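PDB 2UVF: exopolygalacturonase from Yersinia enterocolitica, which probably hydrolyses the pectic polymer polygalacturonic acid from a chain end in the periplasm, as a family 28 glycoside hydrolase that binds digalacturonic acid. Local coordinates for residues L333-G338 and G356-E361; G338-Y343 and N362-A367; N105-I110 and N484-D489. One frame throughout, in Å; residues are numbered along the deposited sequence.

Contact 1: residues L333-G338 and G356-E361; sequences LMTLRG and GIMNLE. With SO4 (sulfate ion), chain D.
The guanidinium of Arg-337, whose aliphatic stem crosses Leu-360, has at its edge a sulfate ion, probably from the crystallisation liquor, with the sulfur in the guanidinium plane. NH1 donates to sulfate O2 over 3.1 Å (162° at the hydrogen), and NH2 makes a weak bond to O4. Arg-337 CG stands 3.7 Å from Leu-360 CB. With CG anti to the backbone N (chi1 -170°) and the chain bent only at chi3, the long arginine reaches the anion while its methylenes stay on the leucine. On the same face Thr-335 and Met-358 run alongside each other, and Thr-335 OG1 comes to 3.3 Å from Met-358 SD; the hydroxyl itself is hydrogen-bonded to Ser-243 OG. On the other face Met-334 CB packs on Ile-357 CG1 at 4.2 Å; these two and Leu-336 give apolar bulk, with Leu-336 CD1 beside Asn-359 OD1. Between the faces the backbones bond in alternation, nearly straight where Leu-336 N meets Met-358 O and where Leu-360 N meets Leu-336 O. Gly-338, with a positive phi that glycine adopts easily, ends the ladder by donating to Leu-360 O. Such in-register parallel strands, stacked coil upon coil, are the hallmark of the right-handed beta-helix of family 28.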
loop_
_atom_site.group_PDB
_atom_site.type_symbol
_atom_site.label_atom_id
_atom_site.label_comp_id
_atom_site.label_asym_id
_atom_site.label_seq_id
_atom_site.Cartn_x
_atom_site.Cartn_y
_atom_site.Cartn_z
ATOM N N LEU A 333 -12.882 -1.247 -4.570
ATOM C CA LEU A 333 -13.458 -0.531 -3.443
ATOM C C LEU A 333 -13.380 0.994 -3.609
ATOM O O LEU A 333 -14.335 1.710 -3.324
ATOM C CB LEU A 333 -12.807 -0.995 -2.130
ATOM C CG LEU A 333 -13.562 -0.554 -0.874
ATOM C CD1 LEU A 333 -14.023 -1.755 -0.036
ATOM C CD2 LEU A 333 -12.732 0.445 -0.080
ATOM N N MET A 334 -12.240 1.485 -4.077
ATOM C CA MET A 334 -12.008 2.918 -4.163
ATOM C C MET A 334 -11.102 3.190 -5.343
ATOM O O MET A 334 -10.099 2.524 -5.509
ATOM C CB MET A 334 -11.365 3.449 -2.880
ATOM C CG MET A 334 -11.377 4.953 -2.784
ATOM S SD MET A 334 -10.572 5.628 -1.327
ATOM C CE MET A 334 -11.669 5.089 -0.012
ATOM N N THR A 335 -11.473 4.154 -6.176
ATOM C CA THR A 335 -10.638 4.528 -7.308
ATOM C C THR A 335 -10.584 6.032 -7.424
ATOM O O THR A 335 -11.554 6.656 -7.803
ATOM C CB THR A 335 -11.140 3.907 -8.637
ATOM O OG1 THR A 335 -11.175 2.480 -8.505
ATOM C CG2 THR A 335 -10.220 4.295 -9.797
ATOM N N LEU A 336 -9.432 6.603 -7.096
ATOM C CA LEU A 336 -9.262 8.039 -7.135
ATOM C C LEU A 336 -8.270 8.318 -8.215
ATOM O O LEU A 336 -7.142 7.841 -8.155
ATOM C CB LEU A 336 -8.753 8.580 -5.794
ATOM C CG LEU A 336 -9.427 8.042 -4.534
ATOM C CD1 LEU A 336 -8.585 8.494 -3.352
ATOM C CD2 LEU A 336 -10.899 8.469 -4.402
ATOM N N ARG A 337 -8.703 9.099 -9.201
ATOM C CA ARG A 337 -7.913 9.346 -10.403
ATOM C C ARG A 337 -7.768 10.853 -10.683
ATOM O O ARG A 337 -8.737 11.618 -10.568
ATOM C CB ARG A 337 -8.539 8.629 -11.597
ATOM C CG ARG A 337 -7.653 8.640 -12.830
ATOM C CD ARG A 337 -8.261 7.879 -13.984
ATOM N NE ARG A 337 -9.457 8.525 -14.518
ATOM C CZ ARG A 337 -10.012 8.210 -15.688
ATOM N NH1 ARG A 337 -9.470 7.279 -16.456
ATOM N NH2 ARG A 337 -11.094 8.846 -16.106
ATOM N N GLY A 338 -6.555 11.260 -11.038
ATOM C CA GLY A 338 -6.246 12.660 -11.323
ATOM C C GLY A 338 -6.219 13.611 -10.147
ATOM O O GLY A 338 -6.194 14.821 -10.353
ATOM N N GLY A 356 -8.754 -3.143 -3.630
ATOM C CA GLY A 356 -9.034 -2.317 -2.444
ATOM C C GLY A 356 -8.998 -0.854 -2.828
ATOM O O GLY A 356 -9.902 -0.361 -3.517
ATOM N N ILE A 357 -7.924 -0.169 -2.429
ATOM C CA ILE A 357 -7.747 1.262 -2.727
ATOM C C ILE A 357 -6.848 1.521 -3.946
ATOM O O ILE A 357 -5.705 1.070 -3.993
ATOM C CB ILE A 357 -7.267 2.034 -1.461
ATOM C CG1 ILE A 357 -8.371 1.995 -0.400
ATOM C CG2 ILE A 357 -6.889 3.503 -1.804
ATOM C CD1 ILE A 357 -7.952 2.358 0.955
ATOM N N MET A 358 -7.385 2.245 -4.930
ATOM C CA MET A 358 -6.660 2.570 -6.160
ATOM C C MET A 358 -6.414 4.065 -6.277
ATOM O O MET A 358 -7.332 4.864 -6.074
ATOM C CB MET A 358 -7.436 2.124 -7.406
ATOM C CG MET A 358 -7.666 0.626 -7.540
ATOM S SD MET A 358 -8.737 0.289 -8.955
ATOM C CE MET A 358 -7.628 0.710 -10.316
ATOM N N ASN A 359 -5.165 4.421 -6.583
ATOM C CA ASN A 359 -4.761 5.785 -6.878
ATOM C C ASN A 359 -4.194 5.767 -8.265
ATOM O O ASN A 359 -3.217 5.064 -8.535
ATOM C CB ASN A 359 -3.675 6.263 -5.918
ATOM C CG ASN A 359 -4.158 6.355 -4.515
ATOM O OD1 ASN A 359 -4.616 7.408 -4.083
ATOM N ND2 ASN A 359 -4.104 5.232 -3.793
ATOM N N LEU A 360 -4.842 6.506 -9.157
ATOM C CA LEU A 360 -4.437 6.542 -10.553
ATOM C C LEU A 360 -4.090 7.984 -10.922
ATOM O O LEU A 360 -4.926 8.880 -10.806
ATOM C CB LEU A 360 -5.540 5.960 -11.459
ATOM C CG LEU A 360 -5.921 4.466 -11.321
ATOM C CD1 LEU A 360 -6.985 4.127 -12.313
ATOM C CD2 LEU A 360 -4.731 3.480 -11.449
ATOM N N GLU A 361 -2.844 8.203 -11.336
ATOM C CA GLU A 361 -2.420 9.519 -11.752
ATOM C C GLU A 361 -2.633 10.610 -10.684
ATOM O O GLU A 361 -2.952 11.720 -11.010
ATOM C CB GLU A 361 -3.039 9.898 -13.124
ATOM C CG GLU A 361 -2.302 9.350 -14.329
ATOM C CD GLU A 361 -2.931 9.668 -15.676
ATOM O OE1 GLU A 361 -2.558 10.640 -16.356
ATOM O OE2 GLU A 361 -3.815 8.926 -16.106
HETATM S S SO4 D . -12.219 7.123 -19.314
HETATM O O1 SO4 D . -13.432 7.108 -18.493
HETATM O O2 SO4 D . -11.184 6.217 -18.788
HETATM O O3 SO4 D . -12.554 6.698 -20.681
HETATM O O4 SO4 D . -11.737 8.509 -19.332
#

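Contact 2: residues G338-Y343 and N362-A367; sequences GVENVY and NHNVVA
Asn-362 lies alongside Val-339, its CB, CG and OD1 all meeting that residue. Its CB rests 3.4 Å from Val-339 O, CG lies about equally near that oxygen and Val-339 N, and OD1 accepts the hydrogen of Val-339 N at 2.9 Å, the donor standing 49° out of the amide's carbonyl plane. ND2, the other branch, brushes Val-342 CG2 at 4.0 Å and makes weak hydrogen bonds to Asn-359 OD1 and Leu-336 O. With CG anti to its own carbonyl carbon (chi1 -64°), the amide is held beside the neighbouring coil, and asparagine suits a place that needs both an acceptor and a donor. The backbone then takes over: His-363 N donates to Val-339 O, and Asn-341 N to His-363 O. Here both segments turn a corner of the parallel beta-helix, Asn-341 over Asn-364, each with positive phi, a backbone conformation asparagine tolerates well. Past the corner Val-342 N bonds Asn-364 O at 2.8 Å, and the strands resume. Val-342 and Val-365 point the same way, their CG2 methyls 4.1 Å apart, whereas on the opposite face Val-366 CG1 touches the edge of the Tyr-343 ring at CD1, 3.7 Å away. At the corner, the Glu-340 carboxylate crosses His-363 with its plane 82° from the ring, OE1 lying 3.2 Å from ND1, while His-363 NE2 is hydrogen-bonded to Glu-419 OE1.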
loop_
_atom_site.group_PDB
_atom_site.type_symbol
_atom_site.label_atom_id
_atom_site.label_comp_id
_atom_site.label_asym_id
_atom_site.label_seq_id
_atom_site.Cartn_x
_atom_site.Cartn_y
_atom_site.Cartn_z
ATOM N N GLY A 338 -6.555 11.260 -11.038
ATOM C CA GLY A 338 -6.246 12.660 -11.323
ATOM C C GLY A 338 -6.219 13.611 -10.147
ATOM O O GLY A 338 -6.194 14.821 -10.353
ATOM N N VAL A 339 -6.195 13.084 -8.915
ATOM C CA VAL A 339 -6.298 13.922 -7.719
ATOM C C VAL A 339 -4.964 14.540 -7.294
ATOM O O VAL A 339 -3.924 13.870 -7.235
ATOM C CB VAL A 339 -7.007 13.195 -6.527
ATOM C CG1 VAL A 339 -7.282 14.159 -5.387
ATOM C CG2 VAL A 339 -8.315 12.568 -6.978
ATOM N N GLU A 340 -5.016 15.846 -7.026
ATOM C CA GLU A 340 -3.887 16.584 -6.494
ATOM C C GLU A 340 -4.155 16.821 -5.012
ATOM O O GLU A 340 -5.086 17.564 -4.679
ATOM C CB GLU A 340 -3.744 17.922 -7.225
ATOM C CG GLU A 340 -2.548 18.742 -6.791
ATOM C CD GLU A 340 -1.262 18.236 -7.401
ATOM O OE1 GLU A 340 -1.346 17.510 -8.424
ATOM O OE2 GLU A 340 -0.173 18.562 -6.863
ATOM N N ASN A 341 -3.359 16.166 -4.148
ATOM C CA ASN A 341 -3.529 16.136 -2.664
ATOM C C ASN A 341 -4.618 15.200 -2.126
ATOM O O ASN A 341 -5.768 15.595 -2.006
ATOM C CB ASN A 341 -3.721 17.534 -2.041
ATOM C CG ASN A 341 -2.699 18.556 -2.515
ATOM O OD1 ASN A 341 -3.024 19.727 -2.688
ATOM N ND2 ASN A 341 -1.480 18.128 -2.717
ATOM N N VAL A 342 -4.252 13.970 -1.768
ATOM C CA VAL A 342 -5.200 13.029 -1.135
ATOM C C VAL A 342 -4.788 12.698 0.306
ATOM O O VAL A 342 -3.602 12.641 0.624
ATOM C CB VAL A 342 -5.328 11.722 -1.922
ATOM C CG1 VAL A 342 -6.424 10.840 -1.325
ATOM C CG2 VAL A 342 -5.630 12.006 -3.368
ATOM N N TYR A 343 -5.769 12.509 1.185
ATOM C CA TYR A 343 -5.489 12.067 2.546
ATOM C C TYR A 343 -6.513 11.039 2.978
ATOM O O TYR A 343 -7.680 11.373 3.224
ATOM C CB TYR A 343 -5.441 13.242 3.542
ATOM C CG TYR A 343 -5.096 12.866 5.006
ATOM C CD1 TYR A 343 -3.797 12.516 5.378
ATOM C CD2 TYR A 343 -6.063 12.933 6.014
ATOM C CE1 TYR A 343 -3.474 12.195 6.719
ATOM C CE2 TYR A 343 -5.753 12.616 7.350
ATOM C CZ TYR A 343 -4.459 12.252 7.694
ATOM O OH TYR A 343 -4.146 11.935 9.018
ATOM N N ASN A 362 -2.351 10.264 -9.428
ATOM C CA ASN A 362 -2.426 11.215 -8.331
ATOM C C ASN A 362 -1.063 11.807 -7.978
ATOM O O ASN A 362 -0.010 11.216 -8.269
ATOM C CB ASN A 362 -3.025 10.556 -7.091
ATOM C CG ASN A 362 -4.435 10.121 -7.295
ATOM O OD1 ASN A 362 -5.057 10.462 -8.301
ATOM N ND2 ASN A 362 -4.966 9.369 -6.350
ATOM N N HIS A 363 -1.101 12.997 -7.374
ATOM C CA HIS A 363 0.056 13.559 -6.731
ATOM C C HIS A 363 -0.290 13.765 -5.278
ATOM O O HIS A 363 -1.452 14.040 -4.954
ATOM C CB HIS A 363 0.444 14.918 -7.333
ATOM C CG HIS A 363 1.019 14.840 -8.709
ATOM N ND1 HIS A 363 1.263 15.963 -9.467
ATOM C CD2 HIS A 363 1.358 13.780 -9.480
ATOM C CE1 HIS A 363 1.763 15.597 -10.635
ATOM N NE2 HIS A 363 1.824 14.278 -10.670
ATOM N N ASN A 364 0.727 13.657 -4.420
ATOM C CA ASN A 364 0.631 13.990 -2.992
ATOM C C ASN A 364 -0.456 13.215 -2.260
ATOM O O ASN A 364 -1.416 13.796 -1.768
ATOM C CB ASN A 364 0.442 15.503 -2.810
ATOM C CG ASN A 364 1.382 16.309 -3.679
ATOM O OD1 ASN A 364 2.516 15.879 -3.963
ATOM N ND2 ASN A 364 0.907 17.471 -4.147
ATOM N N VAL A 365 -0.321 11.891 -2.253
ATOM C CA VAL A 365 -1.268 10.989 -1.587
ATOM C C VAL A 365 -0.672 10.571 -0.255
ATOM O O VAL A 365 0.514 10.287 -0.178
ATOM C CB VAL A 365 -1.539 9.703 -2.403
ATOM C CG1 VAL A 365 -2.467 8.760 -1.629
ATOM C CG2 VAL A 365 -2.093 10.036 -3.823
ATOM N N VAL A 366 -1.508 10.536 0.780
ATOM C CA VAL A 366 -1.102 10.033 2.098
ATOM C C VAL A 366 -2.109 9.005 2.597
ATOM O O VAL A 366 -3.323 9.267 2.603
ATOM C CB VAL A 366 -0.905 11.200 3.141
ATOM C CG1 VAL A 366 -0.663 10.644 4.590
ATOM C CG2 VAL A 366 0.252 12.076 2.724
ATOM N N ALA A 367 -1.614 7.827 2.994
ATOM C CA ALA A 367 -2.445 6.856 3.716
ATOM C C ALA A 367 -1.952 6.620 5.152
ATOM O O ALA A 367 -0.913 6.016 5.382
ATOM C CB ALA A 367 -2.582 5.536 2.932
#

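Contact 3: residues N105-I110 and N484-D489; sequences NFQHKI and NNAMRD. With SO4 (sulfate ion), chain E.
Gln-107 NE2 donates a hydrogen bond to Met-487 O at 3.0 Å, approaching that carbonyl from above its plane, 51° out of it. The other branch of the same amide, OE1, is hydrogen-bonded to Thr-528 OG1 and lies 3.2 Å from Ala-486 CB. A bend at chi2 (-70°) brings the amide onto the strand; its NE2 bonds Met-487 of strand 476-490 and its OE1 Thr-528 of strand 518-532, a double role that suits glutamine. Ala-486, with just a methyl, fits close beneath: its CB also meets His-108 O at 3.3 Å. Farther along, the His-108 imidazole and the Asn-484 amide have planes just 3° apart, and His-108 CE1 comes to 3.4 Å from Asn-484 OD1, which is hydrogen-bonded to Asn-526 ND2. Ile-110 adds its CG2 methyl, 3.4 Å from Asn-484 O. At the other end Arg-488 NH2 bonds O1, at 3.0 Å, and O3 of a sulfate ion, probably from the crystallisation liquor. The loop 105-110, in the range of the fibronectin type III domain, thus lies over strand 476-490 of the beta-helix, with helix 92-100 contributing Phe-98 against Gln-107, Ala-486 and Arg-488, and strand 518-532 adjoining on the next coil.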
loop_
_atom_site.group_PDB
_atom_site.type_symbol
_atom_site.label_atom_id
_atom_site.label_comp_id
_atom_site.label_asym_id
_atom_site.label_seq_id
_atom_site.Cartn_x
_atom_site.Cartn_y
_atom_site.Cartn_z
ATOM N N ASN A 105 17.671 -11.389 20.601
ATOM C CA ASN A 105 17.682 -10.099 19.911
ATOM C C ASN A 105 17.989 -10.211 18.409
ATOM O O ASN A 105 18.800 -9.449 17.864
ATOM C CB ASN A 105 18.699 -9.166 20.585
ATOM C CG ASN A 105 18.084 -8.254 21.634
ATOM O OD1 ASN A 105 18.659 -7.210 21.944
ATOM N ND2 ASN A 105 16.926 -8.632 22.184
ATOM N N PHE A 106 17.335 -11.157 17.740
ATOM C CA PHE A 106 17.671 -11.440 16.346
ATOM C C PHE A 106 17.110 -10.389 15.382
ATOM O O PHE A 106 17.792 -9.971 14.452
ATOM C CB PHE A 106 17.242 -12.862 15.962
ATOM C CG PHE A 106 17.354 -13.154 14.491
ATOM C CD1 PHE A 106 18.542 -13.666 13.951
ATOM C CD2 PHE A 106 16.269 -12.918 13.633
ATOM C CE1 PHE A 106 18.636 -13.956 12.584
ATOM C CE2 PHE A 106 16.367 -13.168 12.266
ATOM C CZ PHE A 106 17.549 -13.692 11.738
ATOM N N GLN A 107 15.879 -9.956 15.633
ATOM C CA GLN A 107 15.127 -9.063 14.747
ATOM C C GLN A 107 15.586 -7.611 14.805
ATOM O O GLN A 107 15.817 -7.059 15.891
ATOM C CB GLN A 107 13.617 -9.141 15.056
ATOM C CG GLN A 107 12.923 -10.478 14.682
ATOM C CD GLN A 107 12.800 -10.697 13.189
ATOM O OE1 GLN A 107 13.064 -9.794 12.392
ATOM N NE2 GLN A 107 12.424 -11.902 12.801
ATOM N N HIS A 108 15.732 -7.003 13.624
ATOM C CA HIS A 108 15.989 -5.569 13.511
ATOM C C HIS A 108 14.887 -4.791 14.222
ATOM O O HIS A 108 13.704 -4.946 13.918
ATOM C CB HIS A 108 16.064 -5.116 12.033
ATOM C CG HIS A 108 16.388 -3.659 11.882
ATOM N ND1 HIS A 108 17.683 -3.184 11.856
ATOM C CD2 HIS A 108 15.586 -2.570 11.807
ATOM C CE1 HIS A 108 17.663 -1.866 11.760
ATOM N NE2 HIS A 108 16.404 -1.470 11.730
ATOM N N LYS A 109 15.280 -3.958 15.178
ATOM C CA LYS A 109 14.335 -3.099 15.891
ATOM C C LYS A 109 14.093 -1.802 15.123
ATOM O O LYS A 109 14.980 -0.970 14.979
ATOM C CB LYS A 109 14.812 -2.802 17.324
ATOM C CG LYS A 109 15.105 -4.050 18.191
ATOM C CD LYS A 109 16.167 -3.691 19.260
ATOM C CE LYS A 109 16.732 -4.920 19.990
ATOM N NZ LYS A 109 17.784 -5.628 19.194
ATOM N N ILE A 110 12.866 -1.631 14.647
ATOM C CA ILE A 110 12.486 -0.444 13.894
ATOM C C ILE A 110 12.296 0.760 14.821
ATOM O O ILE A 110 12.110 0.607 16.021
ATOM C CB ILE A 110 11.237 -0.715 13.005
ATOM C CG1 ILE A 110 9.982 -0.958 13.851
ATOM C CG2 ILE A 110 11.497 -1.906 12.066
ATOM C CD1 ILE A 110 8.669 -0.811 13.089
ATOM N N ASN A 484 15.816 -1.538 7.054
ATOM C CA ASN A 484 15.335 -1.348 8.411
ATOM C C ASN A 484 13.945 -1.950 8.589
ATOM O O ASN A 484 13.049 -1.331 9.143
ATOM C CB ASN A 484 15.331 0.127 8.768
ATOM C CG ASN A 484 16.712 0.720 8.783
ATOM O OD1 ASN A 484 17.706 0.003 8.908
ATOM N ND2 ASN A 484 16.786 2.038 8.657
ATOM N N ASN A 485 13.797 -3.173 8.096
ATOM C CA ASN A 485 12.545 -3.917 8.173
ATOM C C ASN A 485 12.804 -5.229 8.855
ATOM O O ASN A 485 13.835 -5.860 8.617
ATOM C CB ASN A 485 12.001 -4.213 6.766
ATOM C CG ASN A 485 11.633 -2.970 6.010
ATOM O OD1 ASN A 485 11.968 -2.818 4.833
ATOM N ND2 ASN A 485 10.948 -2.073 6.663
ATOM N N ALA A 486 11.841 -5.661 9.669
ATOM C CA ALA A 486 11.918 -6.957 10.317
ATOM C C ALA A 486 10.791 -7.864 9.878
ATOM O O ALA A 486 9.648 -7.442 9.776
ATOM C CB ALA A 486 11.941 -6.805 11.848
ATOM N N MET A 487 11.111 -9.136 9.647
ATOM C CA MET A 487 10.136 -10.047 9.066
ATOM C C MET A 487 10.165 -11.427 9.701
ATOM O O MET A 487 11.222 -11.919 10.070
ATOM C CB MET A 487 10.349 -10.160 7.560
ATOM C CG MET A 487 10.639 -8.822 6.865
ATOM S SD MET A 487 10.313 -8.849 5.084
ATOM C CE MET A 487 11.787 -9.492 4.367
ATOM N N ARG A 488 8.993 -12.042 9.836
ATOM C CA ARG A 488 8.900 -13.329 10.534
ATOM C C ARG A 488 7.853 -14.207 9.869
ATOM O O ARG A 488 6.749 -13.752 9.584
ATOM C CB ARG A 488 8.589 -13.119 12.032
ATOM C CG ARG A 488 8.166 -14.362 12.791
ATOM C CD ARG A 488 8.310 -14.245 14.296
ATOM N NE ARG A 488 8.704 -15.560 14.829
ATOM C CZ ARG A 488 7.868 -16.399 15.437
ATOM N NH1 ARG A 488 6.604 -16.040 15.638
ATOM N NH2 ARG A 488 8.289 -17.586 15.851
ATOM N N ASP A 489 8.202 -15.464 9.624
ATOM C CA ASP A 489 7.246 -16.436 9.102
ATOM C C ASP A 489 6.698 -16.052 7.721
ATOM O O ASP A 489 5.523 -16.270 7.427
ATOM C CB ASP A 489 6.103 -16.664 10.100
ATOM C CG ASP A 489 6.547 -17.377 11.361
ATOM O OD1 ASP A 489 7.646 -17.937 11.398
ATOM O OD2 ASP A 489 5.783 -17.404 12.332
HETATM S S SO4 E . 11.650 -19.051 16.355
HETATM O O1 SO4 E . 11.092 -17.796 16.878
HETATM O O2 SO4 E . 11.773 -19.999 17.467
HETATM O O3 SO4 E . 10.753 -19.613 15.340
HETATM O O4 SO4 E . 12.979 -18.810 15.781
#

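From the N terminus the chain first passes through residues 105-110, whose partner in contact 3 comes 374 positions later; that loop encloses both other contacts and joins the fibronectin type III region to the beta-helix. Within it, contact 1 closes between 333-338 and 356-361, and contact 2 between 338-343 and 362-367. Their segments alternate along the chain, so the two loops cross, as expected where one coil of the helix is laid on the next. They share Gly-338 and touch directly, their centres 10 Å apart, joining successive faces of the same two coils. The centre of contact 3 lies about 30 Å from those of the other two, on the opposite side of the chain's centre.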